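Local coordinates for START domain-containing protein 10 (PDB 6SER), which binds phospholipids and transfers phosphatidylcholine and phosphatidylethanolamine between membranes, preferring a palmitoyl or stearoyl chain at sn-1 and an unsaturated 18-carbon chain at sn-2, at residues A[127-132]-A[161-166]; A[70-75]-A[181-186]; A[82-87]-A[234-239]. One frame throughout, in Å; residues are numbered along the deposited sequence.

How the contacts relate
All three contacts belong to a START-domain chain of the Bet v 1-like clan. Contact 1 and contact 2 lie on opposite sides of the chain's centre, with their own centres about 25 Å apart. They share one curled sheet, in which strands 161-175 and 181-190 are neighbours. The centre of contact 3 is about 18 Å from that of contact 2 and about 23 Å from that of contact 1. It touches contact 2 through helix 79-87: Leu82 packs on Cys181 and Ile183, and Leu86 on Ile183. Along the chain, contact 1 is nested inside the loops closed by the other two, while contacts 2 and 3 interlock. The last segment, 234-239, thus ties the C-terminal part back to an early helix.

Contact 1: A[127-132]-A[161-166]; sequences NRDVIT and LVRAVS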
loop_
_atom_site.group_PDB
_atom_site.type_symbol
_atom_site.label_atom_id
_atom_site.label_comp_id
_atom_site.label_asym_id
_atom_site.label_seq_id
_atom_site.Cartn_x
_atom_site.Cartn_y
_atom_site.Cartn_z
ATOM N N ASN A 127 17.870 -6.520 1.834
ATOM C CA ASN A 127 16.667 -6.168 1.072
ATOM C C ASN A 127 15.469 -6.873 1.699
ATOM O O ASN A 127 15.636 -7.838 2.338
ATOM C CB ASN A 127 16.847 -6.445 -0.415
ATOM C CG ASN A 127 18.012 -5.729 -1.039
ATOM O OD1 ASN A 127 18.312 -4.619 -0.707
ATOM N ND2 ASN A 127 18.656 -6.362 -1.974
ATOM N N ARG A 128 14.292 -6.342 1.481
ATOM C CA ARG A 128 13.055 -6.813 2.117
ATOM C C ARG A 128 12.025 -7.242 1.088
ATOM O O ARG A 128 12.075 -6.795 0.041
ATOM C CB ARG A 128 12.490 -5.692 2.964
ATOM C CG ARG A 128 12.864 -5.822 4.421
ATOM C CD ARG A 128 13.795 -4.778 4.914
ATOM N NE ARG A 128 13.958 -5.075 6.294
ATOM C CZ ARG A 128 15.084 -5.070 6.930
ATOM N NH1 ARG A 128 16.180 -4.709 6.337
ATOM N NH2 ARG A 128 15.090 -5.415 8.166
ATOM N N ASP A 129 11.114 -8.091 1.480
ATOM C CA ASP A 129 10.006 -8.559 0.638
ATOM C C ASP A 129 8.756 -8.758 1.477
ATOM O O ASP A 129 8.861 -8.998 2.598
ATOM C CB ASP A 129 10.389 -9.747 -0.239
ATOM C CG ASP A 129 10.673 -11.063 0.432
ATOM O OD1 ASP A 129 10.777 -11.113 1.614
ATOM O OD2 ASP A 129 10.808 -11.971 -0.258
ATOM N N VAL A 130 7.631 -8.667 0.833
ATOM C CA VAL A 130 6.305 -8.859 1.434
ATOM C C VAL A 130 5.413 -9.656 0.510
ATOM O O VAL A 130 5.527 -9.561 -0.648
ATOM C CB VAL A 130 5.620 -7.534 1.774
ATOM C CG1 VAL A 130 6.210 -6.895 2.983
ATOM C CG2 VAL A 130 5.588 -6.566 0.632
ATOM N N ILE A 131 4.581 -10.458 1.123
ATOM C CA ILE A 131 3.475 -11.124 0.453
ATOM C C ILE A 131 2.216 -10.559 1.082
ATOM O O ILE A 131 2.043 -10.661 2.301
ATOM C CB ILE A 131 3.529 -12.649 0.650
ATOM C CG1 ILE A 131 4.884 -13.222 0.225
ATOM C CG2 ILE A 131 2.383 -13.332 -0.066
ATOM C CD1 ILE A 131 5.015 -13.374 -1.230
ATOM N N THR A 132 1.335 -9.967 0.274
ATOM C CA THR A 132 0.171 -9.270 0.807
ATOM C C THR A 132 -1.106 -9.698 0.096
ATOM O O THR A 132 -1.094 -10.028 -1.092
ATOM C CB THR A 132 0.319 -7.741 0.686
ATOM O OG1 THR A 132 0.596 -7.399 -0.675
ATOM C CG2 THR A 132 1.450 -7.228 1.568
ATOM N N LEU A 161 16.745 -12.242 1.852
ATOM C CA LEU A 161 15.842 -11.115 2.052
ATOM C C LEU A 161 15.140 -11.245 3.395
ATOM O O LEU A 161 14.744 -12.339 3.797
ATOM C CB LEU A 161 14.765 -11.036 0.950
ATOM C CG LEU A 161 15.033 -10.417 -0.426
ATOM C CD1 LEU A 161 16.297 -9.622 -0.409
ATOM C CD2 LEU A 161 15.121 -11.495 -1.460
ATOM N N VAL A 162 14.897 -10.121 4.016
ATOM C CA VAL A 162 14.136 -10.130 5.270
ATOM C C VAL A 162 12.667 -10.100 4.899
ATOM O O VAL A 162 12.327 -9.302 4.155
ATOM C CB VAL A 162 14.514 -8.925 6.131
ATOM C CG1 VAL A 162 13.617 -8.792 7.325
ATOM C CG2 VAL A 162 15.948 -9.015 6.554
ATOM N N ARG A 163 11.881 -11.018 5.396
ATOM C CA ARG A 163 10.440 -10.980 5.135
ATOM C C ARG A 163 9.785 -10.003 6.085
ATOM O O ARG A 163 9.686 -10.275 7.181
ATOM C CB ARG A 163 9.779 -12.343 5.237
ATOM C CG ARG A 163 8.310 -12.302 4.871
ATOM C CD ARG A 163 8.258 -12.027 3.409
ATOM N NE ARG A 163 7.828 -13.292 2.999
ATOM C CZ ARG A 163 8.362 -14.108 2.168
ATOM N NH1 ARG A 163 9.414 -13.825 1.459
ATOM N NH2 ARG A 163 7.759 -15.234 2.001
ATOM N N ALA A 164 9.334 -8.892 5.578
ATOM C CA ALA A 164 8.626 -7.890 6.367
ATOM C C ALA A 164 7.158 -8.260 6.466
ATOM O O ALA A 164 6.711 -9.152 5.834
ATOM C CB ALA A 164 8.815 -6.561 5.747
ATOM N N VAL A 165 6.490 -7.559 7.330
ATOM C CA VAL A 165 5.066 -7.793 7.588
ATOM C C VAL A 165 4.314 -6.483 7.469
ATOM O O VAL A 165 4.570 -5.578 8.159
ATOM C CB VAL A 165 4.805 -8.407 8.962
ATOM C CG1 VAL A 165 3.337 -8.583 9.207
ATOM C CG2 VAL A 165 5.568 -9.661 9.225
ATOM N N SER A 166 3.389 -6.460 6.563
ATOM C CA SER A 166 2.478 -5.331 6.420
ATOM C C SER A 166 1.268 -5.600 7.310
ATOM O O SER A 166 0.396 -6.396 6.955
ATOM C CB SER A 166 2.090 -5.144 4.952
ATOM O OG SER A 166 0.907 -4.356 4.841
HETATM O O HOH W 1 12.286 -13.355 2.549
HETATM O O HOH W 2 4.803 -10.238 4.187
#
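Asp129 and Arg163 form the polar centre of this contact. Arg163 turns NH1 to the carboxylate and donates a nearly straight bond to Asp129 OD1 (3.0 Å, 177°). OD1 lies in the guanidinium plane, but NH1 meets it from above the carboxylate plane. A weak second bond joins NH1 to Asp129 OD2 at 2.9 Å, completing a salt bridge through a single nitrogen. Bends at chi2 (69°) and chi3 carry the guanidinium across to Asp129, with Ile131 CG1 over one face. OD2 also bonds Tyr116 OH. A water bridges Asp129 OD1 and Leu161 O, at 2.9 Å from each.

The backbones are close here. The strands run parallel, their axes 39° apart. Val162 N bonds Asn127 O at 2.9 Å, Asp129 N bonds Val162 O, and Ala164 N bonds Asp129 O at 3.0 Å. On the face that carries Arg128 and Val162, the two lie side by side, with Val162 CB over one guanidinium face. Arg128 NH2 is held by Pro191 O.

Beyond Ala164 the packing is looser. A water joins Ile131 N (3.1 Å) to Ala164 O (2.7 Å) in place of a direct bond. Thr132 CG2 barely meets Ser166 CB.

Strand 142-151 takes over at this wider end. Val150 bonds the backbone of Ile131, and Ser149 and Asn147 hold Ser166. Strand 112-119 pairs with 127-139, with backbone bonds from Trp119, Tyr117 and Gly115. Strand 127-139 thus lies between 112-119 and this parallel partner, and 142-151 pairs with both strands of the contact further along.

Contact 2: A[70-75]-A[181-186]; sequences CRMECC and CVITYL
The two methyls of Val182 form a bump that fits against Arg71 and Glu73. CG1, anti to the backbone N (chi1 176°), lies 3.5 Å above one face of the Arg71 guanidinium plane, toward the rim of the group. Val182 CG2 meets Glu73 CG at 3.6 Å. The extended Arg71 chain thus runs across the valine. Its CG also lies 3.6 Å from Thr184 OG1. A long salt bridge links Arg71 and Glu73 on the same face.

The other face carries Cys70, Met72 and Cys74 against Tyr185, Ile183 and Cys181. Ile183 CG2 projects toward Met72, whose chain bends at chi3 (71°) to bring CE within 3.8 Å. Ile183 CG2 also lies 4.5 Å from Cys74 SG. Cys74 CB in turn touches Cys181 SG at 3.9 Å. The two sulfurs are too far apart for a disulfide. At the far end Cys70 CB only approaches the Tyr185 ring obliquely.

The strands form a regular antiparallel pair in the curved sheet of the START helix-grip fold. Three hydrogen-bonded pairs hold them: Cys70 with Tyr185, Met72 with Ile183, and Cys74 with Cys181. Each makes two backbone bonds, the shortest being those of Cys70 with Tyr185, where Tyr185 N to Cys70 O is 2.7 Å.

The long helix 197-227 covers the Cys70, Met72 and Cys74 face through Met212 and Tyr216, while Leu82 and Leu86 of helix 79-87 pack on Ile183. Thr184, on the opposite face, meets Cys37 of helix 27-38. Strand 52-57 flanks residues 70-74, and strand 161-175 flanks 181-186, so the pair sits inside the sheet.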
loop_
_atom_site.group_PDB
_atom_site.type_symbol
_atom_site.label_atom_id
_atom_site.label_comp_id
_atom_site.label_asym_id
_atom_site.label_seq_id
_atom_site.Cartn_x
_atom_site.Cartn_y
_atom_site.Cartn_z
ATOM N N CYS A 70 -0.213 9.756 5.880
ATOM C CA CYS A 70 0.309 10.842 5.057
ATOM C C CYS A 70 -0.739 11.249 4.030
ATOM O O CYS A 70 -1.217 10.413 3.257
ATOM C CB CYS A 70 1.625 10.447 4.379
ATOM S SG CYS A 70 2.502 11.864 3.639
ATOM N N ARG A 71 -1.080 12.534 4.023
ATOM C CA ARG A 71 -2.131 13.092 3.189
ATOM C C ARG A 71 -1.514 14.071 2.198
ATOM O O ARG A 71 -0.642 14.867 2.561
ATOM C CB ARG A 71 -3.180 13.789 4.062
ATOM C CG ARG A 71 -4.420 14.280 3.359
ATOM C CD ARG A 71 -5.445 14.753 4.383
ATOM N NE ARG A 71 -6.632 15.361 3.784
ATOM C CZ ARG A 71 -6.683 16.606 3.315
ATOM N NH1 ARG A 71 -5.602 17.377 3.353
ATOM N NH2 ARG A 71 -7.812 17.080 2.798
ATOM N N MET A 72 -1.950 14.002 0.942
ATOM C CA MET A 72 -1.380 14.859 -0.090
ATOM C C MET A 72 -2.462 15.360 -1.033
ATOM O O MET A 72 -3.203 14.568 -1.622
ATOM C CB MET A 72 -0.301 14.129 -0.886
ATOM C CG MET A 72 0.085 14.865 -2.150
ATOM S SD MET A 72 1.440 14.044 -2.982
ATOM C CE MET A 72 0.613 12.572 -3.590
ATOM N N GLU A 73 -2.533 16.677 -1.183
ATOM C CA GLU A 73 -3.494 17.319 -2.064
ATOM C C GLU A 73 -2.919 17.357 -3.473
ATOM O O GLU A 73 -1.809 17.859 -3.682
ATOM C CB GLU A 73 -3.807 18.726 -1.564
ATOM C CG GLU A 73 -5.270 18.953 -1.245
ATOM C CD GLU A 73 -5.510 20.249 -0.485
ATOM O OE1 GLU A 73 -5.251 21.333 -1.058
ATOM O OE2 GLU A 73 -5.950 20.177 0.687
ATOM N N CYS A 74 -3.661 16.815 -4.431
ATOM C CA CYS A 74 -3.240 16.772 -5.830
ATOM C C CYS A 74 -4.164 17.700 -6.610
ATOM O O CYS A 74 -5.305 17.340 -6.921
ATOM C CB CYS A 74 -3.280 15.348 -6.371
ATOM S SG CYS A 74 -2.100 14.239 -5.596
ATOM N N CYS A 75 -3.676 18.900 -6.916
ATOM C CA CYS A 75 -4.553 19.900 -7.508
ATOM C C CYS A 75 -4.824 19.640 -8.983
ATOM O O CYS A 75 -5.870 20.066 -9.483
ATOM C CB CYS A 75 -3.965 21.302 -7.322
ATOM S SG CYS A 75 -2.551 21.657 -8.378
ATOM N N CYS A 181 -7.736 15.645 -6.784
ATOM C CA CYS A 181 -8.089 14.668 -5.760
ATOM C C CYS A 181 -7.221 14.895 -4.527
ATOM O O CYS A 181 -6.263 15.672 -4.546
ATOM C CB CYS A 181 -7.923 13.235 -6.276
ATOM S SG CYS A 181 -6.195 12.812 -6.592
ATOM N N VAL A 182 -7.581 14.200 -3.447
ATOM C CA VAL A 182 -6.768 14.107 -2.240
ATOM C C VAL A 182 -6.544 12.631 -1.944
ATOM O O VAL A 182 -7.492 11.839 -1.974
ATOM C CB VAL A 182 -7.438 14.803 -1.038
ATOM C CG1 VAL A 182 -6.617 14.610 0.231
ATOM C CG2 VAL A 182 -7.649 16.288 -1.322
ATOM N N ILE A 183 -5.299 12.255 -1.666
ATOM C CA ILE A 183 -4.965 10.871 -1.350
ATOM C C ILE A 183 -4.378 10.814 0.052
ATOM O O ILE A 183 -3.489 11.604 0.396
ATOM C CB ILE A 183 -3.991 10.264 -2.375
ATOM C CG1 ILE A 183 -3.671 8.808 -2.006
ATOM C CG2 ILE A 183 -2.727 11.103 -2.497
ATOM C CD1 ILE A 183 -2.869 8.068 -3.031
ATOM N N THR A 184 -4.884 9.883 0.859
ATOM C CA THR A 184 -4.363 9.623 2.193
ATOM C C THR A 184 -3.762 8.225 2.210
ATOM O O THR A 184 -4.444 7.246 1.887
ATOM C CB THR A 184 -5.462 9.750 3.247
ATOM O OG1 THR A 184 -6.032 11.067 3.184
ATOM C CG2 THR A 184 -4.893 9.488 4.644
ATOM N N TYR A 185 -2.485 8.142 2.564
ATOM C CA TYR A 185 -1.773 6.880 2.720
ATOM C C TYR A 185 -1.695 6.560 4.206
ATOM O O TYR A 185 -1.310 7.415 5.012
ATOM C CB TYR A 185 -0.382 6.986 2.101
ATOM C CG TYR A 185 0.630 5.956 2.550
ATOM C CD1 TYR A 185 0.799 4.770 1.840
ATOM C CD2 TYR A 185 1.457 6.186 3.654
ATOM C CE1 TYR A 185 1.744 3.825 2.226
ATOM C CE2 TYR A 185 2.407 5.244 4.053
ATOM C CZ TYR A 185 2.548 4.068 3.325
ATOM O OH TYR A 185 3.480 3.125 3.692
ATOM N N LEU A 186 -2.087 5.345 4.569
ATOM C CA LEU A 186 -2.049 4.884 5.953
ATOM C C LEU A 186 -1.336 3.540 5.984
ATOM O O LEU A 186 -1.736 2.613 5.271
ATOM C CB LEU A 186 -3.465 4.776 6.528
ATOM C CG LEU A 186 -3.693 4.054 7.860
ATOM C CD1 LEU A 186 -2.840 4.641 8.956
ATOM C CD2 LEU A 186 -5.161 4.128 8.233
#

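Contact 3: A[82-87]-A[234-239]; sequences LYDVLH and KPWLHP
The Trp236 indole has His87 CB and Asp84 O over one face, Lys234 CB over the other, and the Asp84 carboxylate at its edge. The His87 ring runs nearly parallel to it (planes at 5°), but the two are slid apart, with 4.6 Å between the centroids of His87 and the Trp236 five-membered ring. Overlap is slight, so each ring mainly receives the other residue's CB as a CH-pi contact. His87 CB stands 3.5 Å from the centroid of the Trp236 five-membered ring, and Trp236 CB 3.4 Å from the imidazole centroid. With CG between the backbone N and the carbonyl carbon (chi1 51°), the indole points NE1 at Asp84.

Asp84 splits its oxygens between two donors. Trp236 NE1 bonds OD1 at 2.8 Å and 174°. Lys234 NZ forms a salt bridge with OD2, also at 2.8 Å. Both come from above the carboxylate plane.

Leu237 CD2 meets the Tyr83 ring edge. A water links Tyr83 OH and Trp236 O. Tyr222 of helix 197-227 also touches Asp84 and Trp236. The arrangement anchors the loop after that long C-terminal helix onto helix 79-87 of the START helix-grip fold.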
loop_
_atom_site.group_PDB
_atom_site.type_symbol
_atom_site.label_atom_id
_atom_site.label_comp_id
_atom_site.label_asym_id
_atom_site.label_seq_id
_atom_site.Cartn_x
_atom_site.Cartn_y
_atom_site.Cartn_z
ATOM N N LEU A 82 -4.668 8.750 -10.306
ATOM C CA LEU A 82 -3.993 8.250 -9.118
ATOM C C LEU A 82 -4.366 6.792 -8.852
ATOM O O LEU A 82 -3.519 5.994 -8.441
ATOM C CB LEU A 82 -4.340 9.149 -7.936
ATOM C CG LEU A 82 -3.644 9.003 -6.589
ATOM C CD1 LEU A 82 -2.126 9.001 -6.716
ATOM C CD2 LEU A 82 -4.092 10.156 -5.768
ATOM N N TYR A 83 -5.615 6.414 -9.140
ATOM C CA TYR A 83 -6.053 5.033 -8.945
ATOM C C TYR A 83 -5.307 4.079 -9.876
ATOM O O TYR A 83 -4.818 3.029 -9.442
ATOM C CB TYR A 83 -7.567 4.947 -9.162
ATOM C CG TYR A 83 -8.230 3.627 -8.800
ATOM C CD1 TYR A 83 -8.150 3.107 -7.504
ATOM C CD2 TYR A 83 -8.971 2.920 -9.742
ATOM C CE1 TYR A 83 -8.775 1.907 -7.167
ATOM C CE2 TYR A 83 -9.606 1.724 -9.412
ATOM C CZ TYR A 83 -9.505 1.222 -8.130
ATOM O OH TYR A 83 -10.121 0.027 -7.810
ATOM N N ASP A 84 -5.204 4.435 -11.165
ATOM C CA ASP A 84 -4.454 3.614 -12.115
ATOM C C ASP A 84 -3.018 3.414 -11.658
ATOM O O ASP A 84 -2.465 2.307 -11.767
ATOM C CB ASP A 84 -4.456 4.263 -13.505
ATOM C CG ASP A 84 -5.805 4.180 -14.194
ATOM O OD1 ASP A 84 -6.667 3.376 -13.760
ATOM O OD2 ASP A 84 -5.993 4.916 -15.183
ATOM N N VAL A 85 -2.394 4.477 -11.148
ATOM C CA VAL A 85 -0.982 4.419 -10.786
ATOM C C VAL A 85 -0.772 3.489 -9.598
ATOM O O VAL A 85 0.171 2.690 -9.574
ATOM C CB VAL A 85 -0.467 5.839 -10.507
ATOM C CG1 VAL A 85 0.941 5.804 -9.926
ATOM C CG2 VAL A 85 -0.526 6.656 -11.786
ATOM N N LEU A 86 -1.654 3.569 -8.601
ATOM C CA LEU A 86 -1.563 2.639 -7.484
ATOM C C LEU A 86 -1.777 1.198 -7.931
ATOM O O LEU A 86 -1.153 0.287 -7.381
ATOM C CB LEU A 86 -2.571 3.015 -6.399
ATOM C CG LEU A 86 -2.231 4.307 -5.646
ATOM C CD1 LEU A 86 -3.269 4.628 -4.573
ATOM C CD2 LEU A 86 -0.851 4.200 -5.048
ATOM N N HIS A 87 -2.627 0.973 -8.933
ATOM C CA HIS A 87 -2.928 -0.388 -9.364
ATOM C C HIS A 87 -1.868 -0.965 -10.297
ATOM O O HIS A 87 -1.684 -2.184 -10.327
ATOM C CB HIS A 87 -4.290 -0.431 -10.064
ATOM C CG HIS A 87 -5.429 -0.804 -9.163
ATOM N ND1 HIS A 87 -5.545 -2.050 -8.587
ATOM C CD2 HIS A 87 -6.525 -0.105 -8.768
ATOM C CE1 HIS A 87 -6.653 -2.101 -7.865
ATOM N NE2 HIS A 87 -7.263 -0.932 -7.955
ATOM N N LYS A 234 -6.073 -2.559 -18.625
ATOM C CA LYS A 234 -6.191 -2.119 -17.237
ATOM C C LYS A 234 -7.089 -3.118 -16.532
ATOM O O LYS A 234 -8.285 -2.868 -16.323
ATOM C CB LYS A 234 -6.762 -0.701 -17.147
ATOM C CG LYS A 234 -5.886 0.370 -17.766
ATOM C CD LYS A 234 -6.485 1.750 -17.560
ATOM C CE LYS A 234 -5.578 2.823 -18.124
ATOM N NZ LYS A 234 -6.140 4.190 -17.918
ATOM N N PRO A 235 -6.551 -4.286 -16.171
ATOM C CA PRO A 235 -7.385 -5.314 -15.524
ATOM C C PRO A 235 -7.981 -4.891 -14.198
ATOM O O PRO A 235 -8.945 -5.529 -13.760
ATOM C CB PRO A 235 -6.416 -6.494 -15.342
ATOM C CG PRO A 235 -5.040 -5.886 -15.392
ATOM C CD PRO A 235 -5.172 -4.759 -16.394
ATOM N N TRP A 236 -7.436 -3.867 -13.527
ATOM C CA TRP A 236 -8.063 -3.397 -12.291
ATOM C C TRP A 236 -9.399 -2.717 -12.559
ATOM O O TRP A 236 -10.251 -2.656 -11.664
ATOM C CB TRP A 236 -7.129 -2.450 -11.536
ATOM C CG TRP A 236 -6.561 -1.330 -12.365
ATOM C CD1 TRP A 236 -7.044 -0.048 -12.462
ATOM C CD2 TRP A 236 -5.385 -1.377 -13.186
ATOM N NE1 TRP A 236 -6.246 0.697 -13.298
ATOM C CE2 TRP A 236 -5.223 -0.094 -13.757
ATOM C CE3 TRP A 236 -4.463 -2.379 -13.504
ATOM C CZ2 TRP A 236 -4.170 0.212 -14.614
ATOM C CZ3 TRP A 236 -3.421 -2.073 -14.367
ATOM C CH2 TRP A 236 -3.285 -0.789 -14.910
ATOM N N LEU A 237 -9.595 -2.202 -13.775
ATOM C CA LEU A 237 -10.884 -1.662 -14.197
ATOM C C LEU A 237 -11.740 -2.699 -14.912
ATOM O O LEU A 237 -12.970 -2.617 -14.859
ATOM C CB LEU A 237 -10.678 -0.458 -15.127
ATOM C CG LEU A 237 -9.809 0.676 -14.590
ATOM C CD1 LEU A 237 -9.718 1.833 -15.588
ATOM C CD2 LEU A 237 -10.363 1.148 -13.247
ATOM N N HIS A 238 -11.117 -3.674 -15.580
ATOM C CA HIS A 238 -11.828 -4.680 -16.370
ATOM C C HIS A 238 -11.345 -6.049 -15.925
ATOM O O HIS A 238 -10.349 -6.570 -16.445
ATOM C CB HIS A 238 -11.605 -4.461 -17.864
ATOM C CG HIS A 238 -11.856 -3.053 -18.298
ATOM N ND1 HIS A 238 -13.122 -2.514 -18.366
ATOM C CD2 HIS A 238 -11.003 -2.063 -18.654
ATOM C CE1 HIS A 238 -13.040 -1.255 -18.760
ATOM N NE2 HIS A 238 -11.765 -0.958 -18.945
ATOM N N PRO A 239 -12.022 -6.662 -14.957
ATOM C CA PRO A 239 -11.485 -7.898 -14.365
ATOM C C PRO A 239 -11.477 -9.076 -15.319
ATOM O O PRO A 239 -10.760 -10.051 -15.057
ATOM C CB PRO A 239 -12.403 -8.145 -13.159
ATOM C CG PRO A 239 -13.641 -7.337 -13.432
ATOM C CD PRO A 239 -13.226 -6.172 -14.264
HETATM O O HOH W 3 -11.493 -1.180 -9.840
#